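Local atomic coordinates of peptidase M16 C-terminal domain-containing protein (Enterococcus faecalis, PDB entry 3D3Y), a protein that is of unknown function but carries an M16 peptidase-like domain of the inactive type and may bind a metal ion. Residues H15-E20 against F204-V209; V29-R34 against H86-S91. All blocks are in the same frame, centred on the assembly; numbering follows the deposited sequence.

Interaction 1 of 2, residues H15-E20 against F204-V209; sequences HVIPTE and FVLGDV. With EDO (1,2-ethanediol), chain F.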
# COMPACT_ATOMS: atom_id res chain seq x y z
N HIS A 15 6.27 -20.19 -0.90
CA HIS A 15 6.79 -19.88 -2.24
C HIS A 15 8.26 -19.58 -2.11
O HIS A 15 8.65 -18.63 -1.41
CB HIS A 15 6.06 -18.67 -2.85
CG HIS A 15 4.58 -18.72 -2.69
ND1 HIS A 15 3.75 -19.38 -3.57
CD2 HIS A 15 3.77 -18.22 -1.73
CE1 HIS A 15 2.50 -19.28 -3.17
NE2 HIS A 15 2.48 -18.57 -2.06
N VAL A 16 9.08 -20.39 -2.76
CA VAL A 16 10.53 -20.26 -2.71
C VAL A 16 11.01 -19.72 -4.06
O VAL A 16 10.70 -20.31 -5.10
CB VAL A 16 11.18 -21.63 -2.40
CG1 VAL A 16 12.72 -21.53 -2.45
CG2 VAL A 16 10.68 -22.19 -1.05
N ILE A 17 11.73 -18.59 -4.02
CA ILE A 17 12.25 -17.93 -5.21
C ILE A 17 13.78 -17.98 -5.16
O ILE A 17 14.44 -17.12 -4.53
CB ILE A 17 11.72 -16.45 -5.40
CG1 ILE A 17 10.19 -16.38 -5.39
CG2 ILE A 17 12.19 -15.88 -6.76
CD1 ILE A 17 9.58 -16.28 -4.06
N PRO A 18 14.37 -19.02 -5.80
CA PRO A 18 15.82 -19.20 -5.81
C PRO A 18 16.46 -18.15 -6.69
O PRO A 18 15.96 -17.86 -7.78
CB PRO A 18 16.01 -20.60 -6.46
CG PRO A 18 14.67 -21.22 -6.46
CD PRO A 18 13.69 -20.10 -6.54
N THR A 19 17.57 -17.61 -6.23
CA THR A 19 18.32 -16.62 -7.00
C THR A 19 19.72 -16.52 -6.41
O THR A 19 19.91 -16.76 -5.22
CB THR A 19 17.63 -15.24 -6.97
OG1 THR A 19 18.46 -14.30 -7.65
CG2 THR A 19 17.35 -14.74 -5.52
N GLU A 20 20.69 -16.19 -7.25
CA GLU A 20 22.05 -15.96 -6.78
C GLU A 20 22.38 -14.46 -6.79
O GLU A 20 23.54 -14.06 -6.64
CB GLU A 20 23.04 -16.76 -7.63
CG GLU A 20 23.07 -18.23 -7.28
CD GLU A 20 24.01 -19.02 -8.18
OE1 GLU A 20 23.81 -18.97 -9.40
OE2 GLU A 20 24.93 -19.67 -7.65
N PHE A 204 7.02 -16.22 1.57
CA PHE A 204 7.98 -16.09 0.48
C PHE A 204 9.41 -16.10 1.00
O PHE A 204 9.73 -15.49 2.04
CB PHE A 204 7.73 -14.79 -0.29
CG PHE A 204 6.47 -14.81 -1.09
CD1 PHE A 204 6.52 -15.01 -2.46
CD2 PHE A 204 5.23 -14.63 -0.47
CE1 PHE A 204 5.35 -15.05 -3.21
CE2 PHE A 204 4.06 -14.65 -1.22
CZ PHE A 204 4.12 -14.86 -2.58
N VAL A 205 10.27 -16.80 0.26
CA VAL A 205 11.68 -16.83 0.55
C VAL A 205 12.40 -16.55 -0.75
O VAL A 205 12.27 -17.31 -1.72
CB VAL A 205 12.14 -18.21 1.13
CG1 VAL A 205 13.63 -18.16 1.45
CG2 VAL A 205 11.33 -18.53 2.37
N LEU A 206 13.15 -15.45 -0.77
CA LEU A 206 13.90 -15.02 -1.94
C LEU A 206 15.38 -14.99 -1.58
O LEU A 206 15.81 -14.21 -0.69
CB LEU A 206 13.43 -13.63 -2.41
CG LEU A 206 14.33 -12.92 -3.43
CD1 LEU A 206 14.03 -13.44 -4.81
CD2 LEU A 206 14.12 -11.44 -3.40
N GLY A 207 16.17 -15.81 -2.27
CA GLY A 207 17.61 -15.85 -2.01
C GLY A 207 18.22 -17.13 -2.56
O GLY A 207 17.53 -17.91 -3.25
N ASP A 208 19.51 -17.34 -2.26
CA ASP A 208 20.21 -18.54 -2.72
C ASP A 208 19.86 -19.67 -1.77
O ASP A 208 20.62 -20.01 -0.87
CB ASP A 208 21.73 -18.30 -2.76
CG ASP A 208 22.50 -19.48 -3.36
OD1 ASP A 208 21.89 -20.47 -3.84
OD2 ASP A 208 23.74 -19.41 -3.37
N VAL A 209 18.67 -20.21 -1.98
CA VAL A 209 18.11 -21.26 -1.15
C VAL A 209 17.52 -22.34 -2.06
O VAL A 209 17.28 -22.10 -3.24
CB VAL A 209 16.96 -20.71 -0.25
CG1 VAL A 209 17.51 -19.77 0.82
CG2 VAL A 209 15.89 -20.02 -1.09
C1 EDO F . 19.87 -15.02 -10.88
O1 EDO F . 20.66 -16.00 -10.20
C2 EDO F . 18.40 -15.20 -10.53
O2 EDO F . 17.66 -14.09 -11.07
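The imidazole of H15 lies over one face of the F204 ring in an offset stack, centroids 4.5 Å apart and planes inclined by 26°. CD2 of H15 meets the phenyl near its rim, 3.5 Å from F204 CZ, while H15 CB makes a CH-pi contact over the same ring. At the edge of the phenyl, near its plane, I17 CD1 comes within 3.7 Å of F204 CD1. The far end of the imidazole is held by D202, which takes a hydrogen bond from NE2.

Beneath these rings the two strands pair in parallel register, H15 with F204 through P18 with G207. In the mixed sheet of this alpha+beta domain, as in the M16 family, strands 12-18 and 200-207 form the single parallel pairing between neighbours. Its backbone bonds alternate, the straightest running from I17 N to V205 O (2.7 Å, 173° at the hydrogen). On the face shared with F204, L206 CD1 reaches both I17 CG2 and T19 CG2, each at 3.6 Å. For T19, OG1 stands anti to the backbone N (chi1 175°), which turns CG2 to the leucine and lets OG1 bond to K21 N. The reverse face carries V16 and V205 under L214 of helix 211-219.

Regularity fades toward the C-terminal ends of both strands: T19 N approaches G207 O from above the carbonyl plane, and an inverse gamma turn centred on D208 brings V209 N weakly back to that oxygen. Beyond it, E20 N donates to O1 of a 1,2-ethanediol, most likely a crystallisation additive, at 3.0 Å.

Interaction 2 of 2, residues V29-R34 against H86-S91; sequences VRFNTR and HWFNIS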
# COMPACT_ATOMS: atom_id res chain seq x y z
N VAL A 29 6.17 -13.17 5.52
CA VAL A 29 4.95 -13.87 5.85
C VAL A 29 3.79 -12.87 5.71
O VAL A 29 3.75 -11.84 6.44
CB VAL A 29 4.98 -14.44 7.26
CG1 VAL A 29 3.74 -15.33 7.50
CG2 VAL A 29 6.28 -15.24 7.48
N ARG A 30 2.90 -13.14 4.75
CA ARG A 30 1.82 -12.19 4.48
C ARG A 30 0.44 -12.78 4.79
O ARG A 30 0.03 -13.80 4.19
CB ARG A 30 1.92 -11.62 3.06
CG ARG A 30 0.78 -10.63 2.70
CD ARG A 30 1.10 -9.73 1.48
NE ARG A 30 2.14 -8.75 1.76
CZ ARG A 30 2.93 -8.19 0.84
NH1 ARG A 30 2.81 -8.51 -0.46
NH2 ARG A 30 3.83 -7.29 1.22
N PHE A 31 -0.22 -12.21 5.80
CA PHE A 31 -1.60 -12.57 6.14
C PHE A 31 -2.57 -11.69 5.35
O PHE A 31 -2.47 -10.47 5.35
CB PHE A 31 -1.89 -12.41 7.63
CG PHE A 31 -1.06 -13.30 8.53
CD1 PHE A 31 -1.66 -14.37 9.20
CD2 PHE A 31 0.31 -13.06 8.70
CE1 PHE A 31 -0.91 -15.20 10.03
CE2 PHE A 31 1.05 -13.86 9.54
CZ PHE A 31 0.43 -14.95 10.21
N ASN A 32 -3.51 -12.31 4.65
CA ASN A 32 -4.35 -11.60 3.70
C ASN A 32 -5.79 -11.75 4.16
O ASN A 32 -6.23 -12.87 4.46
CB ASN A 32 -4.14 -12.20 2.31
CG ASN A 32 -4.76 -11.38 1.17
OD1 ASN A 32 -5.98 -11.13 1.13
ND2 ASN A 32 -3.92 -10.96 0.24
N THR A 33 -6.52 -10.63 4.23
CA THR A 33 -7.95 -10.64 4.62
C THR A 33 -8.71 -9.60 3.80
O THR A 33 -8.11 -8.70 3.22
CB THR A 33 -8.13 -10.38 6.14
OG1 THR A 33 -9.44 -10.82 6.54
CG2 THR A 33 -7.97 -8.87 6.47
N ARG A 34 -10.03 -9.72 3.74
CA ARG A 34 -10.87 -8.66 3.16
C ARG A 34 -10.70 -7.34 3.94
O ARG A 34 -10.66 -7.33 5.17
CB ARG A 34 -12.35 -9.10 3.14
CG ARG A 34 -13.32 -8.13 2.44
CD ARG A 34 -14.81 -8.58 2.59
NE ARG A 34 -15.29 -8.28 3.95
CZ ARG A 34 -15.63 -7.06 4.38
NH1 ARG A 34 -15.57 -6.02 3.56
NH2 ARG A 34 -16.03 -6.88 5.63
N HIS A 86 -6.56 -6.26 2.85
CA HIS A 86 -5.71 -5.60 3.82
C HIS A 86 -4.66 -6.66 4.18
O HIS A 86 -4.99 -7.85 4.44
CB HIS A 86 -6.53 -5.13 5.06
CG HIS A 86 -5.76 -4.21 5.97
ND1 HIS A 86 -5.02 -4.67 7.04
CD2 HIS A 86 -5.60 -2.87 5.95
CE1 HIS A 86 -4.44 -3.64 7.64
NE2 HIS A 86 -4.78 -2.54 7.00
N TRP A 87 -3.40 -6.25 4.13
CA TRP A 87 -2.27 -7.16 4.25
C TRP A 87 -1.53 -6.89 5.57
O TRP A 87 -1.27 -5.74 5.91
CB TRP A 87 -1.29 -6.93 3.07
CG TRP A 87 -1.82 -7.16 1.64
CD1 TRP A 87 -3.00 -7.75 1.26
CD2 TRP A 87 -1.11 -6.86 0.44
NE1 TRP A 87 -3.08 -7.80 -0.14
CE2 TRP A 87 -1.92 -7.26 -0.65
CE3 TRP A 87 0.16 -6.29 0.18
CZ2 TRP A 87 -1.51 -7.11 -1.99
CZ3 TRP A 87 0.57 -6.13 -1.17
CH2 TRP A 87 -0.28 -6.54 -2.23
N PHE A 88 -1.15 -7.95 6.28
CA PHE A 88 -0.38 -7.87 7.52
C PHE A 88 0.92 -8.59 7.19
O PHE A 88 0.91 -9.77 6.83
CB PHE A 88 -1.15 -8.56 8.63
CG PHE A 88 -0.48 -8.57 9.98
CD1 PHE A 88 -0.94 -7.73 11.00
CD2 PHE A 88 0.56 -9.49 10.27
CE1 PHE A 88 -0.37 -7.79 12.27
CE2 PHE A 88 1.15 -9.55 11.54
CZ PHE A 88 0.69 -8.67 12.56
N ASN A 89 2.03 -7.86 7.27
CA ASN A 89 3.28 -8.27 6.62
C ASN A 89 4.44 -8.41 7.59
O ASN A 89 4.87 -7.42 8.18
CB ASN A 89 3.69 -7.17 5.62
CG ASN A 89 2.55 -6.76 4.68
OD1 ASN A 89 1.98 -7.61 4.01
ND2 ASN A 89 2.24 -5.46 4.62
N ILE A 90 4.96 -9.62 7.74
CA ILE A 90 6.11 -9.83 8.63
C ILE A 90 7.29 -10.08 7.72
O ILE A 90 7.26 -10.99 6.88
CB ILE A 90 5.90 -11.05 9.54
CG1 ILE A 90 4.66 -10.85 10.43
CG2 ILE A 90 7.15 -11.34 10.40
CD1 ILE A 90 4.23 -12.16 11.15
N SER A 91 8.31 -9.25 7.88
CA SER A 91 9.47 -9.28 6.99
C SER A 91 10.73 -9.55 7.80
O SER A 91 10.86 -9.05 8.93
CB SER A 91 9.62 -7.91 6.32
OG SER A 91 8.48 -7.63 5.50
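F31 and F88, directly paired across the antiparallel strands, form the apolar centre: the edge of F88 is turned toward the face of F31 in an offset edge-to-face arrangement, planes at 87° and centroids 5.8 Å apart. I90 CD1 adds to the cluster, 3.9 Å from F31 CE2, and V29 packs beside I90 at the CB atoms. The backbone beneath is a regular antiparallel pairing, with V29–I90, F31–F88 and T33–H86 as hydrogen-bonded pairs, each joined in both directions.

The residues of the non-hydrogen-bonded pairs emerge on the other face, and there the chemistry turns polar. R30 runs out extended and then bends at chi3 (-70°), which lays its guanidinium nearly flat against the indole of W87, the planes 19° apart and W87 CE3 over its centre, 3.3 Å above the guanidinium plane. At the guanidinium edge, R30 NE donates to N89 OD1, arriving above the amide's carbonyl plane; the modelled 2.5 Å is short enough for its exact length to be doubtful. NH2 of R30 forms a salt bridge with E373; together with the indole, these partners probably limit the group's rotation. N32 ND2 and W87 NE1, both donors, do not bond each other; both use Q85 OE1, and N32 ND2 also bonds Y376 OH.

Strand 24-34 is flanked by strand 200-207, whose V201 touches V29 and F31, while strand 74-82 borders strand 85-95. Helix 40-52 covers F88 through S47 and M50, and helix 368-380 closes over the polar face, where Y376 makes a cation-pi contact with R30 and an edge-to-face contact with W87.

How the interactions relate
Both interactions belong to one mixed sheet, and strands 200-207 and 24-34, one from each, are neighbours in it; their centres are 19 Å apart. Along the chain interaction 2 is nested within the loop closed by interaction 1. Helix 368-380 reaches both, but meets H15, T19, F204 and L206 at 15-20/204-209 and, through E373 and Y376, R30, N32 and W87 at 29-34/86-91. Other helices differ, with 211-219 packing on interaction 1 and 40-52 on interaction 2. Nearer the centre of the chain, the antiparallel contact is mostly buried, whereas the parallel one lies farther out and frays into loop residues, where E20 N binds an ethanediol.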